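Local coordinates for protein DNA polymerase III subunit beta (Helicobacter pylori 26695, PDB 4S3I) that forms a ring-shaped sliding platform on DNA that tethers DNA polymerases and other proteins and makes them processive, at residues L12-R17 against F77-S82. Numbering follows the deposited sequence.
Sequences LENALR and FLDIIS
Where L16 meets L78 and E13 meets I81, the helical segments 12-17 and 77-82 run roughly antiparallel, their axes 9.6 Å apart at closest approach and inclined at 149°. L16 fills the middle of the interface. With its CG beside the backbone N (chi1 -67°), it lays CD1 over one face of the F77 ring, 3.9 Å from the centroid in a CH-pi contact, while its CD2 comes to 3.6 Å from F77 CD2. L16 CD1 also reaches I81 CG1, and its CB packs on L78 CD1. L12 crosses both F77 and I81 at about a right angle, its CD2 3.6 Å from I81 CD1. At the polar margin of this apolar layer, L78 CD1 touches E13 CG at 4.0 Å and lies over a face of the R17 guanidinium, and its CD2 meets R17 CG. R17 NH2 forms a salt bridge with E13 OE1 (2.7 Å), which accepts with its anti lone pair and sits 23° out of the guanidinium plane, while K9 pairs with E13 OE2. A water lies between E13 OE1 and S82 O, placed to donate to either, though other acceptors compete for its protons. L12 and L16 continue onto L46, and F77 and I81 onto strand 89-94. This is the helix pair of the N-terminal domain, an arrangement repeated in each domain of the DNA polymerase III beta subunit, whose helices line the DNA-facing side of the ring.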
ATOM      1  N   LEU A  12     -19.507 -13.315  10.376  1.00 30.14           N
ATOM      2  CA  LEU A  12     -19.337 -13.973   9.082  1.00 29.90           C
ATOM      3  C   LEU A  12     -18.175 -13.331   8.318  1.00 29.43           C
ATOM      4  O   LEU A  12     -17.269 -14.026   7.844  1.00 29.16           O
ATOM      5  CB  LEU A  12     -20.637 -13.902   8.280  1.00 30.23           C
ATOM      6  CG  LEU A  12     -20.623 -14.472   6.863  1.00 30.12           C
ATOM      7  CD1 LEU A  12     -20.273 -15.962   6.881  1.00 30.12           C
ATOM      8  CD2 LEU A  12     -21.976 -14.251   6.196  1.00 30.50           C
ATOM      9  N   GLU A  13     -18.186 -12.004   8.228  1.00 29.41           N
ATOM     10  CA  GLU A  13     -17.148 -11.287   7.482  1.00 29.06           C
ATOM     11  C   GLU A  13     -15.757 -11.608   8.025  1.00 28.68           C
ATOM     12  O   GLU A  13     -14.842 -11.934   7.262  1.00 28.40           O
ATOM     13  CB  GLU A  13     -17.398  -9.774   7.505  1.00 29.21           C
ATOM     14  CG  GLU A  13     -16.303  -8.948   6.808  1.00 33.80           C
ATOM     15  CD  GLU A  13     -16.669  -7.471   6.640  1.00 38.80           C
ATOM     16  OE1 GLU A  13     -15.877  -6.726   6.026  1.00 42.28           O
ATOM     17  OE2 GLU A  13     -17.744  -7.052   7.118  1.00 44.64           O
ATOM     18  N   ASN A  14     -15.603 -11.534   9.343  1.00 28.74           N
ATOM     19  CA  ASN A  14     -14.345 -11.908   9.980  1.00 33.58           C
ATOM     20  C   ASN A  14     -13.906 -13.332   9.638  1.00 28.48           C
ATOM     21  O   ASN A  14     -12.747 -13.565   9.284  1.00 29.34           O
ATOM     22  CB  ASN A  14     -14.430 -11.733  11.499  1.00 42.49           C
ATOM     23  CG  ASN A  14     -14.335 -10.287  11.917  1.00 58.89           C
ATOM     24  OD1 ASN A  14     -13.642  -9.494  11.276  1.00 66.85           O
ATOM     25  ND2 ASN A  14     -15.036  -9.927  12.992  1.00 62.84           N
ATOM     26  N   ALA A  15     -14.826 -14.283   9.740  1.00 28.67           N
ATOM     27  CA  ALA A  15     -14.491 -15.657   9.396  1.00 28.70           C
ATOM     28  C   ALA A  15     -14.029 -15.760   7.936  1.00 28.51           C
ATOM     29  O   ALA A  15     -13.038 -16.426   7.631  1.00 28.39           O
ATOM     30  CB  ALA A  15     -15.664 -16.600   9.668  1.00 29.16           C
ATOM     31  N   LEU A  16     -14.741 -15.087   7.038  1.00 28.88           N
ATOM     32  CA  LEU A  16     -14.391 -15.124   5.617  1.00 28.51           C
ATOM     33  C   LEU A  16     -13.030 -14.487   5.342  1.00 28.17           C
ATOM     34  O   LEU A  16     -12.278 -14.943   4.468  1.00 28.15           O
ATOM     35  CB  LEU A  16     -15.468 -14.451   4.777  1.00 28.71           C
ATOM     36  CG  LEU A  16     -16.802 -15.180   4.753  1.00 29.09           C
ATOM     37  CD1 LEU A  16     -17.808 -14.395   3.931  1.00 29.30           C
ATOM     38  CD2 LEU A  16     -16.643 -16.594   4.200  1.00 29.46           C
ATOM     39  N   ARG A  17     -12.707 -13.440   6.088  1.00 27.97           N
ATOM     40  CA  ARG A  17     -11.414 -12.785   5.890  1.00 28.00           C
ATOM     41  C   ARG A  17     -10.249 -13.731   6.170  1.00 27.52           C
ATOM     42  O   ARG A  17      -9.297 -13.805   5.388  1.00 30.11           O
ATOM     43  CB  ARG A  17     -11.306 -11.495   6.713  1.00 30.88           C
ATOM     44  CG  ARG A  17     -12.106 -10.344   6.100  1.00 36.06           C
ATOM     45  CD  ARG A  17     -11.766  -8.964   6.686  1.00 39.92           C
ATOM     46  NE  ARG A  17     -12.705  -7.959   6.187  1.00 45.46           N
ATOM     47  CZ  ARG A  17     -12.674  -7.437   4.960  1.00 47.98           C
ATOM     48  NH1 ARG A  17     -11.741  -7.810   4.089  1.00 47.56           N
ATOM     49  NH2 ARG A  17     -13.580  -6.541   4.601  1.00 48.97           N
ATOM     50  N   PHE A  77     -18.099 -14.492  -1.976  1.00 30.27           N
ATOM     51  CA  PHE A  77     -18.832 -14.518  -0.709  1.00 30.14           C
ATOM     52  C   PHE A  77     -18.389 -13.345   0.146  1.00 29.82           C
ATOM     53  O   PHE A  77     -19.208 -12.578   0.639  1.00 29.92           O
ATOM     54  CB  PHE A  77     -18.557 -15.849   0.030  1.00 30.07           C
ATOM     55  CG  PHE A  77     -19.560 -16.189   1.111  1.00 30.16           C
ATOM     56  CD1 PHE A  77     -20.727 -15.454   1.273  1.00 34.06           C
ATOM     57  CD2 PHE A  77     -19.325 -17.261   1.970  1.00 30.15           C
ATOM     58  CE1 PHE A  77     -21.655 -15.783   2.274  1.00 30.52           C
ATOM     59  CE2 PHE A  77     -20.245 -17.604   2.971  1.00 30.33           C
ATOM     60  CZ  PHE A  77     -21.409 -16.862   3.123  1.00 30.52           C
ATOM     61  N   LEU A  78     -17.083 -13.184   0.311  1.00 29.50           N
ATOM     62  CA  LEU A  78     -16.585 -12.078   1.122  1.00 29.23           C
ATOM     63  C   LEU A  78     -16.868 -10.729   0.453  1.00 29.42           C
ATOM     64  O   LEU A  78     -17.203  -9.746   1.133  1.00 29.44           O
ATOM     65  CB  LEU A  78     -15.095 -12.242   1.398  1.00 28.87           C
ATOM     66  CG  LEU A  78     -14.431 -11.046   2.078  1.00 28.62           C
ATOM     67  CD1 LEU A  78     -15.100 -10.716   3.413  1.00 28.61           C
ATOM     68  CD2 LEU A  78     -12.947 -11.315   2.270  1.00 30.95           C
ATOM     69  N   ASP A  79     -16.745 -10.667  -0.868  1.00 29.66           N
ATOM     70  CA  ASP A  79     -17.000  -9.394  -1.552  1.00 36.48           C
ATOM     71  C   ASP A  79     -18.434  -8.928  -1.292  1.00 30.26           C
ATOM     72  O   ASP A  79     -18.670  -7.750  -1.034  1.00 30.41           O
ATOM     73  CB  ASP A  79     -16.726  -9.502  -3.064  1.00 33.18           C
ATOM     74  CG  ASP A  79     -15.238  -9.485  -3.397  1.00 35.67           C
ATOM     75  OD1 ASP A  79     -14.452  -9.001  -2.561  1.00 31.10           O
ATOM     76  OD2 ASP A  79     -14.863  -9.956  -4.496  1.00 39.20           O
ATOM     77  N   ILE A  80     -19.378  -9.868  -1.342  1.00 30.42           N
ATOM     78  CA  ILE A  80     -20.777  -9.566  -1.048  1.00 30.76           C
ATOM     79  C   ILE A  80     -20.986  -9.133   0.407  1.00 30.63           C
ATOM     80  O   ILE A  80     -21.509  -8.054   0.667  1.00 30.90           O
ATOM     81  CB  ILE A  80     -21.673 -10.776  -1.336  1.00 30.95           C
ATOM     82  CG1 ILE A  80     -21.745 -11.051  -2.841  1.00 31.27           C
ATOM     83  CG2 ILE A  80     -23.069 -10.569  -0.762  1.00 31.27           C
ATOM     84  CD1 ILE A  80     -22.481 -12.348  -3.173  1.00 31.49           C
ATOM     85  N   ILE A  81     -20.574  -9.976   1.354  1.00 30.30           N
ATOM     86  CA  ILE A  81     -20.763  -9.681   2.777  1.00 30.27           C
ATOM     87  C   ILE A  81     -20.169  -8.332   3.182  1.00 30.22           C
ATOM     88  O   ILE A  81     -20.796  -7.562   3.918  1.00 30.52           O
ATOM     89  CB  ILE A  81     -20.184 -10.797   3.680  1.00 29.95           C
ATOM     90  CG1 ILE A  81     -20.824 -12.138   3.346  1.00 30.10           C
ATOM     91  CG2 ILE A  81     -20.381 -10.456   5.160  1.00 30.02           C
ATOM     92  CD1 ILE A  81     -22.348 -12.093   3.298  1.00 32.39           C
ATOM     93  N   SER A  82     -18.975  -8.021   2.684  1.00 29.93           N
ATOM     94  CA  SER A  82     -18.300  -6.789   3.098  1.00 29.89           C
ATOM     95  C   SER A  82     -19.068  -5.543   2.644  1.00 32.02           C
ATOM     96  O   SER A  82     -18.874  -4.446   3.175  1.00 30.57           O
ATOM     97  CB  SER A  82     -16.857  -6.761   2.583  1.00 39.45           C
ATOM     98  OG  SER A  82     -16.815  -6.733   1.171  1.00 42.46           O
TER
HETATM   99  O   HOH W   1     -17.376  -4.284   5.529  1.00 52.73           O